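PDB 3VU1: putative uncharacterized protein PH0242 from Pyrococcus horikoshii, which is the soluble C-terminal globular domain of an archaeal membrane protein of the oligosaccharyltransferase AglB family, crystallised with a calcium ion. Local coordinates for residues A28-W33 and Y86-L91; S234-V239 and Y248-F253; A140-K145 and V157-L162. One frame throughout, in Å; residues are numbered along the deposited sequence.

Overall arrangement
Along the chain, contact 1 closes first, contact 3 follows, and contact 2 comes last. Contacts 1 and 2 belong to one mixed sheet of four strands, ordered 30-32, 86-90, 245-250, 236-242. Their centres lie 11 Å apart, and they meet where strands 86-90 and 245-250 run side by side, with F87 and Y248 probably hydrogen-bonded. Contact 3 lies elsewhere, in a ten-stranded mixed sheet in the oligosaccharyltransferase insert domain. Its centre is 33 Å from that of contact 1 and 37 Å from that of contact 2. The chain thus starts the central sheet, passes through the insert, and returns to complete the sheet with a hairpin.

Contact 1. Residues A28-W33 and Y86-L91; sequences ATATSW and YFIIYL
Y86 lies beside A28 and A30 where two parallel strands meet. Its CB packs on the CB of A30 at 4.2 Å. Its CG stands anti to the carbonyl carbon (chi1 -60°), which carries the ring back along A28-W33. CD1 passes near the carbonyl oxygen of T29, and CE1 then meets the CB of A28 at 4.0 Å, with that methyl at the ring edge and in its plane. CD2, across the ring, packs on E249 of strand 245-250. The strands 30-32 and 86-90 form the parallel pair of a four-stranded mixed sheet, with 30-32 at its edge within the chain. The Y86 N to T29 O bond is 2.8 Å long. T31 then grips the partner strand twice: T31 N donates to Y86 O, and I88 N donates to T31 O in a nearly straight bond of 170°. On the face that carries T31 and F87, CG2 of T31 lies 3.5 Å from CD1 of F87. L64 of helix 60-69 touches both residues. On the other face, CD1 of I88 reaches the CB of A30 at 4.3 Å, and L20 of helix 13-23 packs against both. OG of S32 lies 3.0 Å from the carbonyl oxygen of I88.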
ATOM      1  N   ALA A  28      -9.035  13.642  -2.851  1.00 45.46           N
ATOM      2  CA  ALA A  28      -8.060  12.598  -2.574  1.00 41.95           C
ATOM      3  C   ALA A  28      -8.448  11.779  -1.341  1.00 42.54           C
ATOM      4  O   ALA A  28      -9.040  12.291  -0.397  1.00 40.53           O
ATOM      5  CB  ALA A  28      -6.698  13.221  -2.372  1.00 41.28           C
ATOM      6  N   THR A  29      -8.077  10.503  -1.366  1.00 46.97           N
ATOM      7  CA  THR A  29      -8.361   9.532  -0.314  1.00 45.67           C
ATOM      8  C   THR A  29      -7.087   9.164   0.461  1.00 44.97           C
ATOM      9  O   THR A  29      -6.125   8.658  -0.108  1.00 46.20           O
ATOM     10  CB  THR A  29      -8.934   8.254  -0.954  1.00 47.40           C
ATOM     11  OG1 THR A  29     -10.168   8.564  -1.592  1.00 48.21           O
ATOM     12  CG2 THR A  29      -9.188   7.178   0.077  1.00 50.92           C
ATOM     13  N   ALA A  30      -7.084   9.415   1.760  1.00 43.67           N
ATOM     14  CA  ALA A  30      -5.995   8.960   2.616  1.00 39.80           C
ATOM     15  C   ALA A  30      -6.517   7.893   3.570  1.00 39.92           C
ATOM     16  O   ALA A  30      -7.692   7.928   3.953  1.00 44.33           O
ATOM     17  CB  ALA A  30      -5.414  10.128   3.389  1.00 37.87           C
ATOM     18  N   THR A  31      -5.666   6.945   3.944  1.00 36.15           N
ATOM     19  CA  THR A  31      -6.045   5.937   4.918  1.00 35.61           C
ATOM     20  C   THR A  31      -4.913   5.673   5.881  1.00 35.88           C
ATOM     21  O   THR A  31      -3.762   6.016   5.598  1.00 37.29           O
ATOM     22  CB  THR A  31      -6.486   4.596   4.283  1.00 38.60           C
ATOM     23  OG1 THR A  31      -7.058   3.775   5.313  1.00 43.63           O
ATOM     24  CG2 THR A  31      -5.299   3.834   3.669  1.00 36.25           C
ATOM     25  N   SER A  32      -5.236   5.051   7.009  1.00 33.10           N
ATOM     26  CA  SER A  32      -4.229   4.740   7.994  1.00 32.94           C
ATOM     27  C   SER A  32      -4.698   3.660   8.945  1.00 31.48           C
ATOM     28  O   SER A  32      -5.872   3.330   8.960  1.00 34.19           O
ATOM     29  CB  SER A  32      -3.842   5.973   8.784  1.00 34.32           C
ATOM     30  OG  SER A  32      -2.585   5.695   9.388  1.00 43.90           O
ATOM     31  N   TRP A  33      -3.791   3.080   9.716  1.00 28.87           N
ATOM     32  CA  TRP A  33      -4.247   2.156  10.734  1.00 29.67           C
ATOM     33  C   TRP A  33      -5.032   2.885  11.818  1.00 31.33           C
ATOM     34  O   TRP A  33      -6.190   2.560  12.090  1.00 31.95           O
ATOM     35  CB  TRP A  33      -3.108   1.347  11.340  1.00 27.90           C
ATOM     36  CG  TRP A  33      -3.674   0.345  12.270  1.00 27.86           C
ATOM     37  CD1 TRP A  33      -3.665   0.377  13.651  1.00 28.10           C
ATOM     38  CD2 TRP A  33      -4.455  -0.853  11.920  1.00 28.97           C
ATOM     39  NE1 TRP A  33      -4.323  -0.708  14.174  1.00 28.78           N
ATOM     40  CE2 TRP A  33      -4.826  -1.486  13.205  1.00 28.41           C
ATOM     41  CE3 TRP A  33      -4.857  -1.449  10.731  1.00 26.65           C
ATOM     42  CZ2 TRP A  33      -5.578  -2.657  13.267  1.00 27.55           C
ATOM     43  CZ3 TRP A  33      -5.597  -2.642  10.806  1.00 29.15           C
ATOM     44  CH2 TRP A  33      -5.960  -3.227  12.046  1.00 28.58           C
ATOM     45  N   TYR A  86      -3.435   8.053  -0.797  1.00 32.46           N
ATOM     46  CA  TYR A  86      -2.326   8.176   0.128  1.00 30.11           C
ATOM     47  C   TYR A  86      -2.472   7.174   1.254  1.00 31.44           C
ATOM     48  O   TYR A  86      -3.573   6.874   1.705  1.00 31.45           O
ATOM     49  CB  TYR A  86      -2.224   9.597   0.682  1.00 30.22           C
ATOM     50  CG  TYR A  86      -2.006  10.604  -0.414  1.00 31.38           C
ATOM     51  CD1 TYR A  86      -3.078  11.273  -0.980  1.00 32.51           C
ATOM     52  CD2 TYR A  86      -0.727  10.838  -0.935  1.00 31.91           C
ATOM     53  CE1 TYR A  86      -2.899  12.160  -2.027  1.00 33.32           C
ATOM     54  CE2 TYR A  86      -0.526  11.742  -1.969  1.00 31.76           C
ATOM     55  CZ  TYR A  86      -1.614  12.396  -2.508  1.00 32.26           C
ATOM     56  OH  TYR A  86      -1.450  13.276  -3.526  1.00 30.30           O
ATOM     57  N   PHE A  87      -1.344   6.633   1.685  1.00 29.90           N
ATOM     58  CA  PHE A  87      -1.338   5.708   2.762  1.00 28.86           C
ATOM     59  C   PHE A  87      -0.366   6.257   3.789  1.00 29.54           C
ATOM     60  O   PHE A  87       0.819   6.477   3.496  1.00 28.51           O
ATOM     61  CB  PHE A  87      -0.907   4.318   2.287  1.00 28.34           C
ATOM     62  CG  PHE A  87      -1.233   3.236   3.267  1.00 29.77           C
ATOM     63  CD1 PHE A  87      -2.187   2.282   2.967  1.00 31.00           C
ATOM     64  CD2 PHE A  87      -0.633   3.206   4.523  1.00 29.86           C
ATOM     65  CE1 PHE A  87      -2.509   1.294   3.882  1.00 31.29           C
ATOM     66  CE2 PHE A  87      -0.961   2.224   5.447  1.00 32.21           C
ATOM     67  CZ  PHE A  87      -1.902   1.260   5.119  1.00 30.96           C
ATOM     68  N   ILE A  88      -0.873   6.454   5.000  1.00 28.88           N
ATOM     69  CA  ILE A  88      -0.088   7.036   6.072  1.00 29.53           C
ATOM     70  C   ILE A  88       0.483   5.970   6.990  1.00 30.67           C
ATOM     71  O   ILE A  88      -0.245   5.148   7.567  1.00 35.74           O
ATOM     72  CB  ILE A  88      -0.915   8.022   6.886  1.00 27.51           C
ATOM     73  CG1 ILE A  88      -1.394   9.136   5.969  1.00 28.69           C
ATOM     74  CG2 ILE A  88      -0.069   8.567   8.001  1.00 26.73           C
ATOM     75  CD1 ILE A  88      -2.470  10.026   6.584  1.00 32.54           C
ATOM     76  N   ILE A  89       1.800   5.985   7.117  1.00 29.95           N
ATOM     77  CA  ILE A  89       2.490   5.011   7.932  1.00 28.41           C
ATOM     78  C   ILE A  89       2.977   5.718   9.176  1.00 30.97           C
ATOM     79  O   ILE A  89       3.539   6.821   9.114  1.00 32.66           O
ATOM     80  CB  ILE A  89       3.627   4.361   7.155  1.00 25.63           C
ATOM     81  CG1 ILE A  89       3.030   3.494   6.044  1.00 25.83           C
ATOM     82  CG2 ILE A  89       4.542   3.577   8.079  1.00 25.74           C
ATOM     83  CD1 ILE A  89       2.347   2.208   6.492  1.00 25.64           C
ATOM     84  N   TYR A  90       2.730   5.084  10.307  1.00 32.17           N
ATOM     85  CA  TYR A  90       2.977   5.686  11.592  1.00 30.95           C
ATOM     86  C   TYR A  90       3.926   4.789  12.369  1.00 31.08           C
ATOM     87  O   TYR A  90       3.548   3.697  12.793  1.00 30.28           O
ATOM     88  CB  TYR A  90       1.632   5.836  12.309  1.00 32.90           C
ATOM     89  CG  TYR A  90       1.673   6.587  13.622  1.00 36.26           C
ATOM     90  CD1 TYR A  90       2.591   7.622  13.828  1.00 35.39           C
ATOM     91  CD2 TYR A  90       0.774   6.283  14.650  1.00 35.19           C
ATOM     92  CE1 TYR A  90       2.628   8.309  15.018  1.00 36.71           C
ATOM     93  CE2 TYR A  90       0.797   6.975  15.846  1.00 35.98           C
ATOM     94  CZ  TYR A  90       1.725   7.990  16.023  1.00 37.85           C
ATOM     95  OH  TYR A  90       1.794   8.687  17.211  1.00 38.13           O
ATOM     96  N   LEU A  91       5.160   5.242  12.573  1.00 32.15           N
ATOM     97  CA  LEU A  91       6.145   4.417  13.283  1.00 32.65           C
ATOM     98  C   LEU A  91       5.695   3.887  14.638  1.00 34.21           C
ATOM     99  O   LEU A  91       6.121   2.817  15.063  1.00 37.27           O
ATOM    100  CB  LEU A  91       7.470   5.141  13.408  1.00 33.82           C
ATOM    101  CG  LEU A  91       8.371   4.949  12.179  1.00 33.89           C
ATOM    102  CD1 LEU A  91       7.809   5.641  10.934  1.00 31.21           C
ATOM    103  CD2 LEU A  91       9.749   5.473  12.517  1.00 29.23           C
TER

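Contact 2. Residues S234-V239 and Y248-F253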
ATOM      1  N   SER A 234       8.214   1.270  -5.480  1.00 27.39           N
ATOM      2  CA  SER A 234       7.685   2.061  -6.592  1.00 27.66           C
ATOM      3  C   SER A 234       6.145   2.245  -6.497  1.00 29.11           C
ATOM      4  O   SER A 234       5.579   3.168  -7.115  1.00 27.73           O
ATOM      5  CB  SER A 234       8.095   1.435  -7.930  1.00 27.28           C
ATOM      6  OG  SER A 234       7.363   0.243  -8.202  1.00 27.68           O
ATOM      7  N   ASN A 235       5.468   1.361  -5.751  1.00 27.38           N
ATOM      8  CA  ASN A 235       4.021   1.521  -5.522  1.00 29.48           C
ATOM      9  C   ASN A 235       3.649   2.522  -4.413  1.00 31.82           C
ATOM     10  O   ASN A 235       2.556   3.104  -4.424  1.00 30.34           O
ATOM     11  CB  ASN A 235       3.401   0.172  -5.228  1.00 27.41           C
ATOM     12  CG  ASN A 235       3.595  -0.782  -6.363  1.00 26.11           C
ATOM     13  OD1 ASN A 235       3.152  -0.528  -7.479  1.00 26.34           O
ATOM     14  ND2 ASN A 235       4.281  -1.860  -6.102  1.00 24.91           N
ATOM     15  N   PHE A 236       4.590   2.708  -3.478  1.00 34.69           N
ATOM     16  CA  PHE A 236       4.463   3.610  -2.318  1.00 34.54           C
ATOM     17  C   PHE A 236       5.627   4.578  -2.276  1.00 33.55           C
ATOM     18  O   PHE A 236       6.731   4.201  -1.897  1.00 33.39           O
ATOM     19  CB  PHE A 236       4.363   2.787  -1.017  1.00 32.52           C
ATOM     20  CG  PHE A 236       3.145   1.914  -0.983  1.00 30.99           C
ATOM     21  CD1 PHE A 236       3.159   0.651  -1.585  1.00 29.97           C
ATOM     22  CD2 PHE A 236       1.950   2.382  -0.411  1.00 30.44           C
ATOM     23  CE1 PHE A 236       2.015  -0.143  -1.591  1.00 31.29           C
ATOM     24  CE2 PHE A 236       0.797   1.590  -0.409  1.00 29.83           C
ATOM     25  CZ  PHE A 236       0.827   0.331  -1.009  1.00 30.79           C
ATOM     26  N   ILE A 237       5.354   5.812  -2.687  1.00 34.98           N
ATOM     27  CA  ILE A 237       6.348   6.888  -2.797  1.00 36.29           C
ATOM     28  C   ILE A 237       6.306   7.834  -1.581  1.00 34.60           C
ATOM     29  O   ILE A 237       5.274   8.448  -1.309  1.00 32.78           O
ATOM     30  CB  ILE A 237       6.072   7.688  -4.099  1.00 37.95           C
ATOM     31  CG1 ILE A 237       6.222   6.775  -5.317  1.00 38.00           C
ATOM     32  CG2 ILE A 237       6.977   8.908  -4.232  1.00 36.79           C
ATOM     33  CD1 ILE A 237       7.432   5.855  -5.243  1.00 34.85           C
ATOM     34  N   PRO A 238       7.416   7.961  -0.839  1.00 34.75           N
ATOM     35  CA  PRO A 238       7.327   8.915   0.297  1.00 34.37           C
ATOM     36  C   PRO A 238       7.169  10.288  -0.257  1.00 33.52           C
ATOM     37  O   PRO A 238       8.026  10.715  -0.989  1.00 40.22           O
ATOM     38  CB  PRO A 238       8.693   8.825   0.990  1.00 29.93           C
ATOM     39  CG  PRO A 238       9.553   7.993   0.115  1.00 29.61           C
ATOM     40  CD  PRO A 238       8.707   7.252  -0.892  1.00 32.85           C
ATOM     41  N   VAL A 239       6.071  10.959   0.030  1.00 33.26           N
ATOM     42  CA  VAL A 239       5.908  12.332  -0.435  1.00 31.90           C
ATOM     43  C   VAL A 239       6.059  13.369   0.681  1.00 33.54           C
ATOM     44  O   VAL A 239       6.192  14.555   0.386  1.00 37.22           O
ATOM     45  CB  VAL A 239       4.556  12.557  -1.130  1.00 30.82           C
ATOM     46  CG1 VAL A 239       4.544  11.879  -2.490  1.00 28.24           C
ATOM     47  CG2 VAL A 239       3.405  12.078  -0.235  1.00 31.23           C
ATOM     48  N   TYR A 248       2.785   8.135   2.205  1.00 28.43           N
ATOM     49  CA  TYR A 248       3.120   7.499   0.923  1.00 25.73           C
ATOM     50  C   TYR A 248       2.026   7.711  -0.088  1.00 26.87           C
ATOM     51  O   TYR A 248       0.861   7.518   0.227  1.00 28.92           O
ATOM     52  CB  TYR A 248       3.290   6.031   1.125  1.00 23.84           C
ATOM     53  CG  TYR A 248       4.568   5.652   1.835  1.00 24.90           C
ATOM     54  CD1 TYR A 248       4.563   5.368   3.196  1.00 23.90           C
ATOM     55  CD2 TYR A 248       5.801   5.573   1.137  1.00 25.35           C
ATOM     56  CE1 TYR A 248       5.722   4.986   3.847  1.00 24.88           C
ATOM     57  CE2 TYR A 248       6.981   5.226   1.781  1.00 23.78           C
ATOM     58  CZ  TYR A 248       6.930   4.912   3.128  1.00 26.19           C
ATOM     59  OH  TYR A 248       8.070   4.541   3.792  1.00 27.36           O
ATOM     60  N   GLU A 249       2.381   8.144  -1.296  1.00 28.65           N
ATOM     61  CA  GLU A 249       1.424   8.174  -2.405  1.00 29.65           C
ATOM     62  C   GLU A 249       1.341   6.761  -2.966  1.00 31.05           C
ATOM     63  O   GLU A 249       2.368   6.053  -3.079  1.00 31.64           O
ATOM     64  CB  GLU A 249       1.876   9.126  -3.483  1.00 31.46           C
ATOM     65  CG  GLU A 249       1.147   9.010  -4.803  1.00 34.61           C
ATOM     66  CD  GLU A 249       1.748   9.920  -5.883  1.00 39.41           C
ATOM     67  OE1 GLU A 249       2.122  11.066  -5.574  1.00 40.56           O
ATOM     68  OE2 GLU A 249       1.842   9.509  -7.063  1.00 42.17           O
ATOM     69  N   PHE A 250       0.117   6.325  -3.258  1.00 29.95           N
ATOM     70  CA  PHE A 250      -0.087   5.003  -3.813  1.00 29.05           C
ATOM     71  C   PHE A 250      -0.174   5.113  -5.309  1.00 30.93           C
ATOM     72  O   PHE A 250      -0.949   5.920  -5.832  1.00 30.15           O
ATOM     73  CB  PHE A 250      -1.344   4.373  -3.259  1.00 27.36           C
ATOM     74  CG  PHE A 250      -1.669   3.018  -3.831  1.00 25.74           C
ATOM     75  CD1 PHE A 250      -0.828   1.920  -3.605  1.00 25.00           C
ATOM     76  CD2 PHE A 250      -2.855   2.822  -4.561  1.00 23.86           C
ATOM     77  CE1 PHE A 250      -1.158   0.667  -4.103  1.00 22.98           C
ATOM     78  CE2 PHE A 250      -3.172   1.577  -5.076  1.00 22.55           C
ATOM     79  CZ  PHE A 250      -2.335   0.501  -4.834  1.00 22.56           C
ATOM     80  N   ARG A 251       0.656   4.311  -5.983  1.00 32.51           N
ATOM     81  CA  ARG A 251       0.601   4.172  -7.424  1.00 31.63           C
ATOM     82  C   ARG A 251       0.442   2.713  -7.701  1.00 31.69           C
ATOM     83  O   ARG A 251       1.402   1.939  -7.569  1.00 32.65           O
ATOM     84  CB  ARG A 251       1.874   4.683  -8.046  1.00 33.89           C
ATOM     85  CG  ARG A 251       2.073   6.172  -7.877  1.00 35.78           C
ATOM     86  CD  ARG A 251       3.509   6.509  -8.167  1.00 37.55           C
ATOM     87  NE  ARG A 251       3.714   7.945  -8.241  1.00 41.74           N
ATOM     88  CZ  ARG A 251       4.896   8.516  -8.452  1.00 39.83           C
ATOM     89  NH1 ARG A 251       5.981   7.771  -8.633  1.00 37.24           N
ATOM     90  NH2 ARG A 251       4.974   9.831  -8.520  1.00 35.71           N
ATOM     91  N   PRO A 252      -0.782   2.308  -8.041  1.00 32.55           N
ATOM     92  CA  PRO A 252      -1.054   0.873  -8.266  1.00 31.67           C
ATOM     93  C   PRO A 252      -0.217   0.296  -9.431  1.00 31.70           C
ATOM     94  O   PRO A 252       0.204  -0.868  -9.367  1.00 31.81           O
ATOM     95  CB  PRO A 252      -2.558   0.819  -8.559  1.00 31.13           C
ATOM     96  CG  PRO A 252      -2.951   2.226  -8.933  1.00 33.78           C
ATOM     97  CD  PRO A 252      -1.958   3.169  -8.288  1.00 31.91           C
ATOM     98  N   PHE A 253       0.043   1.102 -10.459  1.00 29.76           N
ATOM     99  CA  PHE A 253       0.917   0.670 -11.574  1.00 31.77           C
ATOM    100  C   PHE A 253       2.166   1.540 -11.678  1.00 31.70           C
ATOM    101  O   PHE A 253       2.107   2.711 -12.007  1.00 30.50           O
ATOM    102  CB  PHE A 253       0.143   0.639 -12.898  1.00 29.35           C
ATOM    103  CG  PHE A 253      -1.161  -0.067 -12.781  1.00 29.61           C
ATOM    104  CD1 PHE A 253      -2.364   0.650 -12.795  1.00 29.77           C
ATOM    105  CD2 PHE A 253      -1.199  -1.451 -12.583  1.00 28.00           C
ATOM    106  CE1 PHE A 253      -3.586  -0.011 -12.658  1.00 29.08           C
ATOM    107  CE2 PHE A 253      -2.410  -2.105 -12.422  1.00 27.54           C
ATOM    108  CZ  PHE A 253      -3.605  -1.381 -12.459  1.00 27.24           C
TER
HETATM  109  O   HOH W   1       6.551   5.147  -8.924  1.00 24.94           O
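R251 and I237 meet beside a salt bridge made within segment 248-253. R251 NE donates to E249 OE2 at 2.7 Å, approaching from above the carboxylate plane. A water at the edge of the guanidinium accepts from R251 NH1 and donates to S234 O, so it ties the arginine to the end of helix 228-235. The backbone bonds follow. R251 N binds N235 O at 2.7 Å and 171°. I237 and E249 form an antiparallel hydrogen-bonded pair, with I237 N to E249 O at 3.0 Å and E249 N to I237 O at 2.9 Å.

The R251 chain is extended from CG to NE, which carries its guanidinium across I237. CG1 of I237 sits over one face of that group, 3.5 Å from R251 NH1. Next to this, CG1 of V239 touches the CB of E249. The other side is aromatic. CZ of F236 comes 3.5 Å from CD1 of F250, with the ring planes at 47°. CB of F236 packs on CD2 of Y248, and CD of P238 meets CE2 of Y248 at 3.8 Å. The Y248 hydroxyl hydrogen-bonds to L216 O.

These strands form the hairpin 236-242 and 245-250, entered directly from helix 228-235. Strand 86-90 flanks 245-250, F67 of helix 60-69 stacks on F236, and T482 of strand 464-487 touches R251.

Contact 3. Residues A140-K145 and V157-L162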
ATOM      1  N   ALA A 140      11.787  -1.907  28.342  1.00 60.10           N
ATOM      2  CA  ALA A 140      11.762  -3.363  28.113  1.00 54.67           C
ATOM      3  C   ALA A 140      13.018  -4.050  28.630  1.00 55.09           C
ATOM      4  O   ALA A 140      13.139  -5.262  28.515  1.00 52.89           O
ATOM      5  CB  ALA A 140      11.581  -3.665  26.634  1.00 55.14           C
ATOM      6  N   ARG A 141      13.954  -3.266  29.181  1.00 62.16           N
ATOM      7  CA  ARG A 141      15.241  -3.759  29.722  1.00 58.18           C
ATOM      8  C   ARG A 141      16.046  -4.490  28.673  1.00 53.90           C
ATOM      9  O   ARG A 141      16.533  -5.595  28.913  1.00 55.34           O
ATOM     10  CB  ARG A 141      15.044  -4.650  30.959  1.00 64.85           C
ATOM     11  CG  ARG A 141      14.545  -3.893  32.183  1.00 74.22           C
ATOM     12  CD  ARG A 141      14.313  -4.816  33.366  1.00 85.23           C
ATOM     13  NE  ARG A 141      13.328  -4.247  34.289  1.00 98.08           N
ATOM     14  CZ  ARG A 141      12.058  -4.644  34.396  1.00104.59           C
ATOM     15  NH1 ARG A 141      11.583  -5.637  33.646  1.00105.49           N
ATOM     16  NH2 ARG A 141      11.255  -4.047  35.270  1.00100.59           N
ATOM     17  N   ILE A 142      16.173  -3.866  27.506  1.00 48.64           N
ATOM     18  CA  ILE A 142      16.841  -4.496  26.376  1.00 48.92           C
ATOM     19  C   ILE A 142      18.079  -3.726  25.974  1.00 48.44           C
ATOM     20  O   ILE A 142      18.058  -2.486  25.921  1.00 49.39           O
ATOM     21  CB  ILE A 142      15.892  -4.664  25.149  1.00 47.20           C
ATOM     22  CG1 ILE A 142      14.789  -5.674  25.474  1.00 48.47           C
ATOM     23  CG2 ILE A 142      16.662  -5.114  23.918  1.00 41.99           C
ATOM     24  CD1 ILE A 142      14.167  -6.342  24.276  1.00 53.71           C
ATOM     25  N   VAL A 143      19.148  -4.470  25.690  1.00 45.83           N
ATOM     26  CA  VAL A 143      20.369  -3.896  25.132  1.00 45.61           C
ATOM     27  C   VAL A 143      20.854  -4.797  24.024  1.00 47.02           C
ATOM     28  O   VAL A 143      21.185  -5.958  24.271  1.00 48.78           O
ATOM     29  CB  VAL A 143      21.510  -3.725  26.171  1.00 45.10           C
ATOM     30  CG1 VAL A 143      22.772  -3.213  25.490  1.00 47.04           C
ATOM     31  CG2 VAL A 143      21.115  -2.767  27.284  1.00 44.20           C
ATOM     32  N   ILE A 144      20.891  -4.264  22.805  1.00 47.86           N
ATOM     33  CA  ILE A 144      21.435  -5.002  21.673  1.00 51.81           C
ATOM     34  C   ILE A 144      22.824  -4.457  21.342  1.00 57.56           C
ATOM     35  O   ILE A 144      23.023  -3.236  21.236  1.00 61.78           O
ATOM     36  CB  ILE A 144      20.533  -4.904  20.429  1.00 51.63           C
ATOM     37  CG1 ILE A 144      19.125  -5.437  20.724  1.00 49.86           C
ATOM     38  CG2 ILE A 144      21.146  -5.669  19.268  1.00 50.31           C
ATOM     39  CD1 ILE A 144      18.079  -4.881  19.772  1.00 48.35           C
ATOM     40  N   LYS A 145      23.784  -5.365  21.194  1.00 60.59           N
ATOM     41  CA  LYS A 145      25.164  -4.991  20.880  1.00 63.79           C
ATOM     42  C   LYS A 145      25.832  -5.998  19.959  1.00 61.66           C
ATOM     43  O   LYS A 145      25.416  -7.159  19.884  1.00 62.10           O
ATOM     44  CB  LYS A 145      25.989  -4.790  22.162  1.00 61.73           C
ATOM     45  CG  LYS A 145      26.195  -6.037  22.995  1.00 62.28           C
ATOM     46  CD  LYS A 145      25.948  -5.752  24.473  1.00 72.81           C
ATOM     47  CE  LYS A 145      27.077  -4.988  25.155  1.00 73.92           C
ATOM     48  NZ  LYS A 145      26.619  -4.427  26.464  1.00 74.92           N
ATOM     49  N   VAL A 157      21.389  -9.988  22.102  1.00 48.59           N
ATOM     50  CA  VAL A 157      20.253  -9.266  22.639  1.00 44.50           C
ATOM     51  C   VAL A 157      20.140  -9.686  24.084  1.00 46.28           C
ATOM     52  O   VAL A 157      19.914 -10.858  24.373  1.00 48.20           O
ATOM     53  CB  VAL A 157      18.949  -9.605  21.881  1.00 42.11           C
ATOM     54  CG1 VAL A 157      17.759  -8.859  22.480  1.00 39.42           C
ATOM     55  CG2 VAL A 157      19.085  -9.295  20.391  1.00 37.52           C
ATOM     56  N   ASN A 158      20.326  -8.728  24.990  1.00 52.22           N
ATOM     57  CA  ASN A 158      20.201  -8.974  26.428  1.00 54.25           C
ATOM     58  C   ASN A 158      18.878  -8.456  26.914  1.00 56.84           C
ATOM     59  O   ASN A 158      18.540  -7.274  26.712  1.00 56.63           O
ATOM     60  CB  ASN A 158      21.331  -8.304  27.215  1.00 56.47           C
ATOM     61  CG  ASN A 158      22.706  -8.702  26.713  1.00 60.89           C
ATOM     62  OD1 ASN A 158      23.514  -7.849  26.360  1.00 68.90           O
ATOM     63  ND2 ASN A 158      22.972 -10.002  26.659  1.00 64.57           N
ATOM     64  N   ILE A 159      18.125  -9.356  27.533  1.00 56.26           N
ATOM     65  CA  ILE A 159      16.809  -9.039  28.060  1.00 58.40           C
ATOM     66  C   ILE A 159      16.845  -9.451  29.510  1.00 60.46           C
ATOM     67  O   ILE A 159      16.725 -10.639  29.825  1.00 65.37           O
ATOM     68  CB  ILE A 159      15.706  -9.823  27.316  1.00 59.42           C
ATOM     69  CG1 ILE A 159      15.921  -9.727  25.796  1.00 60.12           C
ATOM     70  CG2 ILE A 159      14.321  -9.331  27.738  1.00 58.97           C
ATOM     71  CD1 ILE A 159      14.884 -10.448  24.960  1.00 62.01           C
ATOM     72  N   GLY A 160      17.031  -8.475  30.393  1.00 63.70           N
ATOM     73  CA  GLY A 160      17.368  -8.771  31.789  1.00 66.57           C
ATOM     74  C   GLY A 160      18.677  -9.552  31.854  1.00 71.26           C
ATOM     75  O   GLY A 160      19.654  -9.230  31.161  1.00 66.23           O
ATOM     76  N   GLN A 161      18.693 -10.613  32.650  1.00 79.98           N
ATOM     77  CA  GLN A 161      19.938 -11.359  32.884  1.00 82.38           C
ATOM     78  C   GLN A 161      20.304 -12.337  31.754  1.00 75.96           C
ATOM     79  O   GLN A 161      21.466 -12.730  31.636  1.00 80.11           O
ATOM     80  CB  GLN A 161      19.921 -12.063  34.252  1.00 86.71           C
ATOM     81  CG  GLN A 161      19.378 -11.213  35.402  1.00 95.85           C
ATOM     82  CD  GLN A 161      17.859 -11.332  35.599  1.00104.58           C
ATOM     83  OE1 GLN A 161      17.337 -10.986  36.666  1.00107.31           O
ATOM     84  NE2 GLN A 161      17.142 -11.822  34.576  1.00104.32           N
ATOM     85  N   LEU A 162      19.331 -12.702  30.920  1.00 68.40           N
ATOM     86  CA  LEU A 162      19.563 -13.656  29.819  1.00 67.81           C
ATOM     87  C   LEU A 162      20.006 -12.977  28.535  1.00 61.35           C
ATOM     88  O   LEU A 162      19.568 -11.879  28.214  1.00 67.66           O
ATOM     89  CB  LEU A 162      18.349 -14.593  29.584  1.00 72.01           C
ATOM     90  CG  LEU A 162      16.864 -14.145  29.703  1.00 75.77           C
ATOM     91  CD1 LEU A 162      15.927 -15.196  29.111  1.00 66.44           C
ATOM     92  CD2 LEU A 162      16.396 -13.770  31.121  1.00 76.78           C
TER
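V143 and N158 hold the two strands together by a pair of backbone hydrogen bonds. V143 N donates to N158 O, and N158 N donates to V143 O at 172°, both 3.0 Å long. A third and longer bond runs from G160 N to R141 O at 3.3 Å. It closes the ladder where the second strand enters the type II' turn I159-L162. G160 takes a positive phi of 60° there. Weaker CA-H...O contacts lie between the main bonds, as from I142 CA to N158 O.

Apolar packing fills the face of I142, I144, V157 and I159. I142 and I159 lie side by side, with CD1 of I142 4.1 Å from CG1 of I159. I144 and V157 pair likewise, CG1 of I144 meeting CG2 of V157 at 3.9 Å. The other methyl of V157, CG1, stands anti to the backbone N (chi1 179°) and reaches across to CG2 of I142.

N158 lies on the other face, with V143. The methylene CD of K145 comes 3.7 Å from OD1 of N158, the two side chains crossing at a slant, while ND2 of N158 hydrogen-bonds to OE2 of E163.

The two strands form the hairpin 142-148 and 153-159 within the insert domain. Strand 134-137 borders 142-148, where R141 and I142 both face N137 in a G1 beta bulge. Strand 162-165 borders 153-159 on its far side.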